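Local coordinates for uncharacterized protein (Bacillus subtilis, PDB 5DQV) that probably acts as a metal-dependent nucleotide pyrophosphohydrolase, built on an all-helical HD domain that holds a nickel ion in this crystal, at residues H35-A40 with A61-D65; D53-T59 with D95-V99; I135-I140 with R188-M192; I140-F144 with A161-F165. All blocks are in the same frame, centred on the assembly; numbering follows the deposited sequence.

In the fold
Interaction 1 is the most central contact, its centre about 7 Å from the centre of the chain, and the one whose side chains bind nickel. Interaction 2 shares helix 54-63 with it, and the two touch through V63 and V99; it lies farther out, is only partly buried, and mixes a charged, water-bridged edge with an apolar inner part. Across the chain's centre from interaction 2, interactions 3 and 4 both use helix 136-150 and meet at I140. Both are buried, chiefly apolar and in contact with the second subunit: a glycine allows a close backbone approach in interaction 3, whereas an aromatic pair fills interaction 4. R38 and R142 connect interaction 1 to this dimer-facing half.

Interaction 1 of 4, residues H35-A40 with A61-D65. With NI (nickel (II) ion), chain C.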
loop_
_atom_site.group_PDB
_atom_site.type_symbol
_atom_site.label_atom_id
_atom_site.label_comp_id
_atom_site.label_asym_id
_atom_site.label_seq_id
_atom_site.Cartn_x
_atom_site.Cartn_y
_atom_site.Cartn_z
ATOM N N HIS A 35 14.335 -3.531 2.214
ATOM C CA HIS A 35 13.851 -4.845 2.627
ATOM C C HIS A 35 15.013 -5.638 3.213
ATOM O O HIS A 35 14.926 -6.176 4.318
ATOM C CB HIS A 35 13.202 -5.589 1.425
ATOM C CG HIS A 35 12.986 -7.046 1.685
ATOM N ND1 HIS A 35 12.084 -7.504 2.615
ATOM C CD2 HIS A 35 13.609 -8.143 1.199
ATOM C CE1 HIS A 35 12.121 -8.825 2.645
ATOM N NE2 HIS A 35 13.044 -9.234 1.796
ATOM N N ILE A 36 16.125 -5.715 2.471
ATOM C CA ILE A 36 17.263 -6.491 2.921
ATOM C C ILE A 36 17.790 -5.975 4.261
ATOM O O ILE A 36 18.008 -6.738 5.163
ATOM C CB ILE A 36 18.358 -6.518 1.842
ATOM C CG1 ILE A 36 17.891 -7.446 0.712
ATOM C CG2 ILE A 36 19.669 -6.958 2.473
ATOM C CD1 ILE A 36 18.703 -7.228 -0.543
ATOM N N SER A 37 17.891 -4.658 4.427
ATOM C CA SER A 37 18.385 -4.099 5.689
ATOM C C SER A 37 17.491 -4.473 6.863
ATOM O O SER A 37 17.971 -4.857 7.960
ATOM C CB SER A 37 18.557 -2.576 5.569
ATOM O OG SER A 37 18.772 -1.978 6.862
ATOM N N ARG A 38 16.175 -4.405 6.648
ATOM C CA ARG A 38 15.228 -4.757 7.702
ATOM C C ARG A 38 15.351 -6.240 8.042
ATOM O O ARG A 38 15.318 -6.644 9.223
ATOM C CB ARG A 38 13.762 -4.422 7.302
ATOM C CG ARG A 38 13.444 -2.953 7.164
ATOM C CD ARG A 38 11.954 -2.671 6.977
ATOM N NE ARG A 38 11.397 -3.405 5.843
ATOM C CZ ARG A 38 11.272 -2.974 4.607
ATOM N NH1 ARG A 38 11.740 -1.808 4.231
ATOM N NH2 ARG A 38 10.757 -3.772 3.700
ATOM N N VAL A 39 15.430 -7.073 7.011
ATOM C CA VAL A 39 15.540 -8.511 7.227
ATOM C C VAL A 39 16.819 -8.897 7.955
ATOM O O VAL A 39 16.755 -9.696 8.878
ATOM C CB VAL A 39 15.344 -9.302 5.952
ATOM C CG1 VAL A 39 15.703 -10.794 6.177
ATOM C CG2 VAL A 39 13.986 -9.078 5.441
ATOM N N ALA A 40 17.963 -8.261 7.611
ATOM C CA ALA A 40 19.188 -8.501 8.314
ATOM C C ALA A 40 19.110 -8.105 9.802
ATOM O O ALA A 40 19.490 -8.917 10.666
ATOM C CB ALA A 40 20.362 -7.816 7.635
ATOM N N ALA A 61 21.234 -13.363 5.370
ATOM C CA ALA A 61 20.156 -12.373 5.282
ATOM C C ALA A 61 20.521 -11.340 4.249
ATOM O O ALA A 61 19.705 -10.957 3.419
ATOM C CB ALA A 61 19.911 -11.714 6.651
ATOM N N LEU A 62 21.772 -10.888 4.295
ATOM C CA LEU A 62 22.195 -9.807 3.374
ATOM C C LEU A 62 22.116 -10.257 1.920
ATOM O O LEU A 62 21.714 -9.478 1.070
ATOM C CB LEU A 62 23.566 -9.320 3.727
ATOM C CG LEU A 62 23.653 -8.476 5.008
ATOM C CD1 LEU A 62 25.126 -8.293 5.410
ATOM C CD2 LEU A 62 22.905 -7.090 4.807
ATOM N N VAL A 63 22.477 -11.510 1.621
ATOM C CA VAL A 63 22.509 -11.961 0.205
ATOM C C VAL A 63 21.310 -12.776 -0.218
ATOM O O VAL A 63 21.252 -13.204 -1.378
ATOM C CB VAL A 63 23.834 -12.715 -0.134
ATOM C CG1 VAL A 63 25.072 -11.802 0.220
ATOM C CG2 VAL A 63 23.899 -14.098 0.637
ATOM N N HIS A 64 20.313 -12.905 0.671
ATOM C CA HIS A 64 19.215 -13.872 0.482
ATOM C C HIS A 64 18.430 -13.612 -0.805
ATOM O O HIS A 64 17.925 -14.566 -1.406
ATOM C CB HIS A 64 18.293 -13.942 1.750
ATOM C CG HIS A 64 17.136 -12.982 1.766
ATOM N ND1 HIS A 64 17.227 -11.707 2.282
ATOM C CD2 HIS A 64 15.836 -13.136 1.378
ATOM C CE1 HIS A 64 16.063 -11.086 2.150
ATOM N NE2 HIS A 64 15.197 -11.933 1.602
ATOM N N ASP A 65 18.389 -12.362 -1.263
ATOM C CA ASP A 65 17.580 -11.968 -2.421
ATOM C C ASP A 65 18.345 -11.894 -3.743
ATOM O O ASP A 65 17.711 -11.642 -4.800
ATOM C CB ASP A 65 17.094 -10.501 -2.257
ATOM C CG ASP A 65 15.713 -10.367 -1.693
ATOM O OD1 ASP A 65 15.097 -11.353 -1.171
ATOM O OD2 ASP A 65 15.255 -9.189 -1.754
HETATM NI NI NI C . 13.396 -11.248 1.079
#
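A40 and A61 mark the tight end of this contact: their CA atoms are 5.0 Å apart, and A61 CB rests on A40 CA at 3.7 Å. With only methyl groups here, helix 33-50 and helix 54-63 can approach closely. L62 leaves its helix on the side away from 35-40, yet its chain curls back and brings CD2 against A40 CB and I36 CG2. The same I36 methyl lies 3.5 Å from L62 O, while V20 and L24 of helix 8-24 also pack on I36. V39 CG1 extends the apolar layer to the H64 ring.

Beyond it the chemistry changes to the metal centre of an HD domain, a family named for its His-Asp doublet, here H64 and D65. Nickel is bound by H35 NE2 at 2.2 Å and by H64 NE2 at 2.0 Å, with D130 OD1 as a further ligand. The two imidazoles meet rim to rim, their planes 62° apart, as two rings directed at one ion. Each is fixed at its other nitrogen. H64 ND1 donates to A61 O at 2.8 Å, nearly straight at 167°, lying in both the ring and carbonyl planes and using an oxygen lone pair; H35 ND1 is hydrogen-bonded to D133.

The D65 side is looser and partly exposed. D65 belongs to the metal site, but its OD1 stands 2.8 Å from the nickel, well beyond the histidine distances. Its OD2 turns to the edge of the other imidazole, 3.5 Å from H35 CD2, and D65 CB meets the I36 CD1 methyl.

Interaction 2 of 4, residues D53-T59 with D95-V99; sequences DLFIVET and DADRV
The R98 guanidinium carries I56 on one face, with I56 CG1 over its centre and 3.6 Å from R98 CZ. D53 OD2 approaches the same group obliquely, its carboxylate almost perpendicular to the guanidinium, and forms a long, weak salt-bridge bond of 3.4 Å to R98 NH1. R98 has two conformers, so this link is doubtful; its firmer partner is E122. The F55 ring has T59 OG1 above one face and D95 OD2 at its edge, 4.4 Å from CD2.

D53 is the N-cap of helix 54-63, one of the helices of the HD domain; segments 54-59 and 95-99 cross at -50°. With CG anti to the backbone N (chi1 -175°), its carboxylate folds back over the first turn, where OD1 accepts from I56 N at 3.0 Å and 160°, from above the carboxylate plane. Replacing D53 by an alanine removes the carboxylate, and I56 N would probably be left without its capping acceptor. A water donates to D53 OD2 at 3.0 Å and weakly to D95 OD1, bridging the two acids. Deeper in, I56 CD1 lies against D95 CB and V99 CG2, and T59 CG2 meets V99 CG2 at 3.9 Å, where L86 of helix 79-88 also packs.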
loop_
_atom_site.group_PDB
_atom_site.type_symbol
_atom_site.label_atom_id
_atom_site.label_comp_id
_atom_site.label_asym_id
_atom_site.label_seq_id
_atom_site.Cartn_x
_atom_site.Cartn_y
_atom_site.Cartn_z
ATOM N N ASP A 53 24.304 -19.164 14.684
ATOM C CA ASP A 53 25.555 -18.504 14.280
ATOM C C ASP A 53 25.256 -17.150 13.670
ATOM O O ASP A 53 24.712 -17.087 12.560
ATOM C CB ASP A 53 26.289 -19.346 13.261
ATOM C CG ASP A 53 27.669 -18.759 12.889
ATOM O OD1 ASP A 53 27.866 -17.566 12.490
ATOM O OD2 ASP A 53 28.579 -19.545 12.983
ATOM N N LEU A 54 25.611 -16.071 14.362
ATOM C CA LEU A 54 25.163 -14.716 13.936
ATOM C C LEU A 54 25.824 -14.225 12.628
ATOM O O LEU A 54 25.205 -13.483 11.831
ATOM C CB LEU A 54 25.402 -13.683 15.047
ATOM C CG LEU A 54 24.638 -13.859 16.350
ATOM C CD1 LEU A 54 24.833 -12.664 17.324
ATOM C CD2 LEU A 54 23.116 -14.139 16.104
ATOM N N PHE A 55 27.073 -14.636 12.406
ATOM C CA PHE A 55 27.743 -14.220 11.196
ATOM C C PHE A 55 27.079 -14.856 9.992
ATOM O O PHE A 55 26.855 -14.194 8.964
ATOM C CB PHE A 55 29.245 -14.536 11.243
ATOM C CG PHE A 55 29.986 -14.080 10.017
ATOM C CD1 PHE A 55 30.085 -12.729 9.732
ATOM C CD2 PHE A 55 30.557 -14.994 9.154
ATOM C CE1 PHE A 55 30.737 -12.290 8.621
ATOM C CE2 PHE A 55 31.212 -14.587 8.047
ATOM C CZ PHE A 55 31.322 -13.206 7.777
ATOM N N ILE A 56 26.726 -16.138 10.113
ATOM C CA ILE A 56 26.108 -16.819 8.986
ATOM C C ILE A 56 24.716 -16.233 8.784
ATOM O O ILE A 56 24.281 -16.010 7.649
ATOM C CB ILE A 56 26.044 -18.373 9.175
ATOM C CG1 ILE A 56 27.445 -19.013 9.227
ATOM C CG2 ILE A 56 25.215 -18.999 8.095
ATOM C CD1 ILE A 56 28.347 -18.679 7.981
ATOM N N VAL A 57 24.009 -15.976 9.872
ATOM C CA VAL A 57 22.659 -15.439 9.762
ATOM C C VAL A 57 22.683 -14.084 9.051
ATOM O O VAL A 57 21.902 -13.843 8.107
ATOM C CB VAL A 57 22.008 -15.277 11.130
ATOM C CG1 VAL A 57 20.801 -14.317 11.016
ATOM C CG2 VAL A 57 21.582 -16.653 11.695
ATOM N N GLU A 58 23.608 -13.211 9.477
ATOM C CA GLU A 58 23.647 -11.869 8.885
ATOM C C GLU A 58 24.043 -11.904 7.407
ATOM O O GLU A 58 23.455 -11.185 6.601
ATOM C CB GLU A 58 24.572 -10.971 9.651
ATOM C CG GLU A 58 24.462 -9.545 9.255
ATOM C CD GLU A 58 25.345 -8.656 10.063
ATOM O OE1 GLU A 58 26.105 -9.140 10.958
ATOM O OE2 GLU A 58 25.330 -7.466 9.738
ATOM N N THR A 59 25.069 -12.671 7.081
ATOM C CA THR A 59 25.522 -12.846 5.716
ATOM C C THR A 59 24.464 -13.418 4.806
ATOM O O THR A 59 24.183 -12.829 3.747
ATOM C CB THR A 59 26.820 -13.668 5.630
ATOM O OG1 THR A 59 27.817 -13.026 6.423
ATOM C CG2 THR A 59 27.281 -13.748 4.185
ATOM N N ASP A 95 32.043 -21.455 5.542
ATOM C CA ASP A 95 31.022 -20.463 5.797
ATOM C C ASP A 95 30.312 -20.060 4.540
ATOM O O ASP A 95 29.075 -19.926 4.526
ATOM C CB ASP A 95 31.640 -19.228 6.446
ATOM C CG ASP A 95 31.957 -19.464 7.904
ATOM O OD1 ASP A 95 31.403 -20.408 8.507
ATOM O OD2 ASP A 95 32.750 -18.714 8.419
ATOM N N ALA A 96 31.084 -19.880 3.479
ATOM C CA ALA A 96 30.511 -19.552 2.203
ATOM C C ALA A 96 29.574 -20.668 1.672
ATOM O O ALA A 96 28.468 -20.402 1.193
ATOM C CB ALA A 96 31.645 -19.208 1.206
ATOM N N ASP A 97 29.973 -21.922 1.836
ATOM C CA ASP A 97 29.127 -23.050 1.447
ATOM C C ASP A 97 27.798 -23.044 2.253
ATOM O O ASP A 97 26.711 -23.314 1.682
ATOM C CB ASP A 97 29.868 -24.397 1.715
ATOM C CG ASP A 97 30.837 -24.773 0.630
ATOM O OD1 ASP A 97 30.870 -24.098 -0.402
ATOM O OD2 ASP A 97 31.586 -25.766 0.804
ATOM N N ARG A 98 27.884 -22.761 3.569
ATOM C CA ARG A 98 26.711 -22.733 4.447
ATOM C C ARG A 98 25.737 -21.666 3.955
ATOM O O ARG A 98 24.533 -21.881 3.930
ATOM C CB ARG A 98 27.094 -22.423 5.916
ATOM C CG ARG A 98 27.716 -23.558 6.709
ATOM C CD ARG A 98 28.213 -23.114 8.109
ATOM N NE ARG A 98 27.131 -22.898 9.080
ATOM C CZ ARG A 98 27.302 -22.443 10.326
ATOM N NH1 ARG A 98 28.521 -22.174 10.802
ATOM N NH2 ARG A 98 26.245 -22.284 11.125
ATOM N N VAL A 99 26.279 -20.495 3.607
ATOM C CA VAL A 99 25.473 -19.389 3.151
ATOM C C VAL A 99 24.781 -19.774 1.831
ATOM O O VAL A 99 23.559 -19.625 1.707
ATOM C CB VAL A 99 26.289 -18.119 2.993
ATOM C CG1 VAL A 99 25.496 -17.084 2.162
ATOM C CG2 VAL A 99 26.623 -17.583 4.411
HETATM O O HOH W 1 30.983 -18.669 11.506
#

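Interaction 3 of 4, residues I135-I140 with R188-M192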
loop_
_atom_site.group_PDB
_atom_site.type_symbol
_atom_site.label_atom_id
_atom_site.label_comp_id
_atom_site.label_asym_id
_atom_site.label_seq_id
_atom_site.Cartn_x
_atom_site.Cartn_y
_atom_site.Cartn_z
ATOM N N ILE A 135 4.495 -9.261 6.921
ATOM C CA ILE A 135 3.295 -9.122 7.740
ATOM C C ILE A 135 3.418 -7.876 8.638
ATOM O O ILE A 135 4.451 -7.201 8.635
ATOM C CB ILE A 135 2.960 -10.399 8.568
ATOM C CG1 ILE A 135 4.058 -10.781 9.560
ATOM C CG2 ILE A 135 2.655 -11.606 7.638
ATOM C CD1 ILE A 135 3.691 -11.979 10.464
ATOM N N GLY A 136 2.348 -7.549 9.338
ATOM C CA GLY A 136 2.333 -6.428 10.279
ATOM C C GLY A 136 2.172 -5.163 9.477
ATOM O O GLY A 136 1.815 -5.220 8.333
ATOM N N ALA A 137 2.419 -4.014 10.093
ATOM C CA ALA A 137 2.304 -2.728 9.401
ATOM C C ALA A 137 3.203 -2.676 8.183
ATOM O O ALA A 137 2.799 -2.178 7.116
ATOM C CB ALA A 137 2.622 -1.543 10.362
ATOM N N VAL A 138 4.410 -3.213 8.324
ATOM C CA VAL A 138 5.314 -3.217 7.185
ATOM C C VAL A 138 4.810 -4.145 6.068
ATOM O O VAL A 138 4.840 -3.775 4.873
ATOM C CB VAL A 138 6.821 -3.489 7.593
ATOM C CG1 VAL A 138 6.932 -4.724 8.354
ATOM C CG2 VAL A 138 7.682 -3.617 6.366
ATOM N N GLY A 139 4.287 -5.324 6.430
ATOM C CA GLY A 139 3.716 -6.201 5.365
ATOM C C GLY A 139 2.531 -5.587 4.607
ATOM O O GLY A 139 2.366 -5.778 3.370
ATOM N N ILE A 140 1.713 -4.838 5.341
ATOM C CA ILE A 140 0.580 -4.144 4.739
ATOM C C ILE A 140 1.071 -3.190 3.680
ATOM O O ILE A 140 0.588 -3.179 2.523
ATOM C CB ILE A 140 -0.244 -3.398 5.838
ATOM C CG1 ILE A 140 -1.076 -4.400 6.658
ATOM C CG2 ILE A 140 -1.220 -2.383 5.228
ATOM C CD1 ILE A 140 -1.429 -3.861 8.014
ATOM N N ARG A 188 2.406 -8.844 14.940
ATOM C CA ARG A 188 2.288 -8.369 13.559
ATOM C C ARG A 188 1.035 -8.907 12.862
ATOM O O ARG A 188 0.341 -8.181 12.178
ATOM C CB ARG A 188 3.559 -8.721 12.752
ATOM C CG ARG A 188 4.783 -7.923 13.187
ATOM C CD ARG A 188 5.911 -8.152 12.159
ATOM N NE ARG A 188 7.084 -7.480 12.605
ATOM C CZ ARG A 188 7.991 -6.909 11.809
ATOM N NH1 ARG A 188 7.868 -6.916 10.471
ATOM N NH2 ARG A 188 8.969 -6.281 12.378
ATOM N N HIS A 189 0.769 -10.172 13.075
ATOM C CA HIS A 189 -0.421 -10.856 12.554
ATOM C C HIS A 189 -1.673 -10.251 13.122
ATOM O O HIS A 189 -2.582 -9.957 12.387
ATOM C CB HIS A 189 -0.354 -12.306 12.911
ATOM C CG HIS A 189 -1.534 -13.105 12.460
ATOM N ND1 HIS A 189 -1.682 -13.541 11.164
ATOM C CD2 HIS A 189 -2.617 -13.556 13.138
ATOM C CE1 HIS A 189 -2.792 -14.260 11.068
ATOM N NE2 HIS A 189 -3.380 -14.281 12.250
ATOM N N GLU A 190 -1.708 -10.061 14.437
ATOM C CA GLU A 190 -2.878 -9.456 15.042
ATOM C C GLU A 190 -3.108 -8.024 14.526
ATOM O O GLU A 190 -4.258 -7.578 14.360
ATOM C CB GLU A 190 -2.785 -9.441 16.546
ATOM C CG GLU A 190 -2.970 -10.837 17.139
ATOM C CD GLU A 190 -4.300 -11.479 16.708
ATOM O OE1 GLU A 190 -5.334 -10.747 16.621
ATOM O OE2 GLU A 190 -4.290 -12.714 16.462
ATOM N N PHE A 191 -2.034 -7.285 14.344
ATOM C CA PHE A 191 -2.183 -5.919 13.798
ATOM C C PHE A 191 -2.775 -5.983 12.362
ATOM O O PHE A 191 -3.637 -5.202 11.967
ATOM C CB PHE A 191 -0.837 -5.161 13.793
ATOM C CG PHE A 191 -0.979 -3.758 13.310
ATOM C CD1 PHE A 191 -1.512 -2.799 14.133
ATOM C CD2 PHE A 191 -0.728 -3.450 11.991
ATOM C CE1 PHE A 191 -1.698 -1.516 13.672
ATOM C CE2 PHE A 191 -0.929 -2.180 11.505
ATOM C CZ PHE A 191 -1.407 -1.217 12.329
ATOM N N MET A 192 -2.285 -6.917 11.570
ATOM C CA MET A 192 -2.783 -7.096 10.209
ATOM C C MET A 192 -4.300 -7.495 10.253
ATOM O O MET A 192 -5.080 -6.986 9.488
ATOM C CB MET A 192 -1.945 -8.186 9.535
ATOM C CG MET A 192 -2.066 -8.304 8.067
ATOM S SD MET A 192 -0.653 -9.308 7.295
ATOM C CE MET A 192 -0.577 -10.716 8.424
#
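G136 and R188 provide the backbone part of this contact. Their CA atoms are 3.8 Å apart, and G136 CA makes a CH...O contact with R188 O at 3.3 Å, with 142° at the hydrogen. R188 CB lies 3.6 Å from G136 CA, and the positive phi of G136 suits glycine.

The apolar contacts fall into two groups. In the first, I135 has CG1 wedged between the backbone N and the carbonyl carbon (chi1 61°), which directs CG1 to R188 CB and CG2 to M192. There CG2 presses on M192 CE at 3.4 Å, tighter than normal van der Waals contact. With an alanine in place of I135 both branches are gone, and M192 CE would probably be left with a gap beside it and freer to turn. In the second, the F191 ring receives A137 CB at 3.8 Å and I140 CD1 at 3.9 Å, both on its CE2 atom.

These contacts join the start of helix 136-150 to helix 179-202; the axes of segments 136-140 and 188-192 come within 8.4 Å and lie 53° apart, a close approach in keeping with the glycine at the crossing.

The polar contacts are few and reach outside the two segments. R188 runs out extended from CG to NE, taking its guanidinium past I135 O to V138, where NH1 is 3.2 Å from CG1. The same NH1 has a weak bond to L132 O. A137 O accepts from Y195 OH of the second subunit, and D202 of that subunit packs against A137, V138 and R188.

Interaction 4 of 4, residues I140-F144 with A161-F165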
loop_
_atom_site.group_PDB
_atom_site.type_symbol
_atom_site.label_atom_id
_atom_site.label_comp_id
_atom_site.label_asym_id
_atom_site.label_seq_id
_atom_site.Cartn_x
_atom_site.Cartn_y
_atom_site.Cartn_z
ATOM N N ILE A 140 1.713 -4.838 5.341
ATOM C CA ILE A 140 0.580 -4.144 4.739
ATOM C C ILE A 140 1.071 -3.190 3.680
ATOM O O ILE A 140 0.588 -3.179 2.523
ATOM C CB ILE A 140 -0.244 -3.398 5.838
ATOM C CG1 ILE A 140 -1.076 -4.400 6.658
ATOM C CG2 ILE A 140 -1.220 -2.383 5.228
ATOM C CD1 ILE A 140 -1.429 -3.861 8.014
ATOM N N ALA A 141 2.082 -2.403 4.051
ATOM C CA ALA A 141 2.644 -1.407 3.114
ATOM C C ALA A 141 3.197 -2.094 1.895
ATOM O O ALA A 141 2.967 -1.671 0.740
ATOM C CB ALA A 141 3.719 -0.593 3.788
ATOM N N ARG A 142 3.879 -3.201 2.136
ATOM C CA ARG A 142 4.517 -3.894 1.027
ATOM C C ARG A 142 3.483 -4.497 0.079
ATOM O O ARG A 142 3.665 -4.457 -1.136
ATOM C CB ARG A 142 5.495 -4.937 1.545
ATOM C CG ARG A 142 6.735 -4.353 2.147
ATOM C CD ARG A 142 7.637 -5.459 2.668
ATOM N NE ARG A 142 8.242 -6.146 1.531
ATOM C CZ ARG A 142 8.633 -7.418 1.493
ATOM N NH1 ARG A 142 8.516 -8.235 2.543
ATOM N NH2 ARG A 142 9.157 -7.875 0.377
ATOM N N ALA A 143 2.396 -5.011 0.634
ATOM C CA ALA A 143 1.338 -5.641 -0.187
ATOM C C ALA A 143 0.722 -4.618 -1.128
ATOM O O ALA A 143 0.512 -4.882 -2.317
ATOM C CB ALA A 143 0.263 -6.239 0.690
ATOM N N PHE A 144 0.420 -3.442 -0.581
ATOM C CA PHE A 144 -0.198 -2.404 -1.380
ATOM C C PHE A 144 0.782 -1.798 -2.383
ATOM O O PHE A 144 0.402 -1.491 -3.521
ATOM C CB PHE A 144 -0.864 -1.369 -0.489
ATOM C CG PHE A 144 -2.110 -1.890 0.202
ATOM C CD1 PHE A 144 -3.200 -2.337 -0.549
ATOM C CD2 PHE A 144 -2.182 -1.960 1.555
ATOM C CE1 PHE A 144 -4.332 -2.880 0.079
ATOM C CE2 PHE A 144 -3.352 -2.480 2.199
ATOM C CZ PHE A 144 -4.402 -2.908 1.462
ATOM N N ALA A 161 -4.622 -6.920 -3.595
ATOM C CA ALA A 161 -3.872 -6.948 -2.363
ATOM C C ALA A 161 -4.706 -7.622 -1.288
ATOM O O ALA A 161 -4.202 -8.459 -0.523
ATOM C CB ALA A 161 -3.488 -5.496 -1.930
ATOM N N TYR A 162 -5.997 -7.280 -1.252
ATOM C CA TYR A 162 -6.916 -7.789 -0.221
ATOM C C TYR A 162 -6.970 -9.306 -0.328
ATOM O O TYR A 162 -6.828 -10.017 0.664
ATOM C CB TYR A 162 -8.313 -7.213 -0.386
ATOM C CG TYR A 162 -9.238 -7.496 0.802
ATOM C CD1 TYR A 162 -9.059 -6.856 2.012
ATOM C CD2 TYR A 162 -10.290 -8.400 0.696
ATOM C CE1 TYR A 162 -9.925 -7.056 3.098
ATOM C CE2 TYR A 162 -11.128 -8.658 1.782
ATOM C CZ TYR A 162 -10.959 -7.959 2.979
ATOM O OH TYR A 162 -11.799 -8.222 4.063
ATOM N N ALA A 163 -7.107 -9.808 -1.546
ATOM C CA ALA A 163 -7.103 -11.252 -1.754
ATOM C C ALA A 163 -5.800 -11.879 -1.266
ATOM O O ALA A 163 -5.794 -13.000 -0.699
ATOM C CB ALA A 163 -7.372 -11.599 -3.257
ATOM N N HIS A 164 -4.693 -11.161 -1.480
ATOM C CA HIS A 164 -3.383 -11.664 -1.114
ATOM C C HIS A 164 -3.222 -11.819 0.414
ATOM O O HIS A 164 -2.526 -12.713 0.850
ATOM C CB HIS A 164 -2.310 -10.753 -1.697
ATOM C CG HIS A 164 -0.909 -11.209 -1.461
ATOM N ND1 HIS A 164 -0.389 -12.354 -2.031
ATOM C CD2 HIS A 164 0.121 -10.610 -0.817
ATOM C CE1 HIS A 164 0.884 -12.474 -1.687
ATOM N NE2 HIS A 164 1.217 -11.430 -0.952
ATOM N N PHE A 165 -3.838 -10.946 1.210
ATOM C CA PHE A 165 -3.901 -11.113 2.650
ATOM C C PHE A 165 -4.493 -12.471 3.028
ATOM O O PHE A 165 -3.900 -13.187 3.838
ATOM C CB PHE A 165 -4.731 -10.022 3.337
ATOM C CG PHE A 165 -4.081 -8.637 3.310
ATOM C CD1 PHE A 165 -2.873 -8.424 3.885
ATOM C CD2 PHE A 165 -4.678 -7.576 2.667
ATOM C CE1 PHE A 165 -2.250 -7.129 3.807
ATOM C CE2 PHE A 165 -4.061 -6.308 2.592
ATOM C CZ PHE A 165 -2.874 -6.096 3.157
#
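F144 and F165 reach each other by matching first torsions, each with CG anti to its carbonyl carbon (chi1 -71° and -69°). Neither side chain sets out straight at the opposite helix, but both rings end in the space between. They form an offset edge-to-face pair, the edge of F165 turned to the face of F144, with centroids 5.5 Å apart and planes at 64°. The nearest atoms are F144 CZ and F165 CE2, 3.6 Å apart.

The F144 ring is engaged at a second place, where A161 CB lies 3.4 Å from CE1 and nearly as close to CD1. F165 is likewise bordered by small or aliphatic groups: A143 CB stands 4.0 Å from its CZ, and I140 CG1 is 4.1 Å from its CE1. Thus each phenylalanine is set against an alanine of the opposing helix, A143 and A161 being also the nearest backbone pair, with CA atoms 5.8 Å apart.

This is a helix-helix contact of the all-helical fold, with alanines where the backbones are nearest and phenylalanines filling the space beside them. Segments 140-144 and 161-165 run closer to antiparallel than parallel. Helix 179-202 borders them, with M192 packing on F165 and Y195 on I140, while A141 of the second subunit meets F144 along the dimer side of helix 136-150.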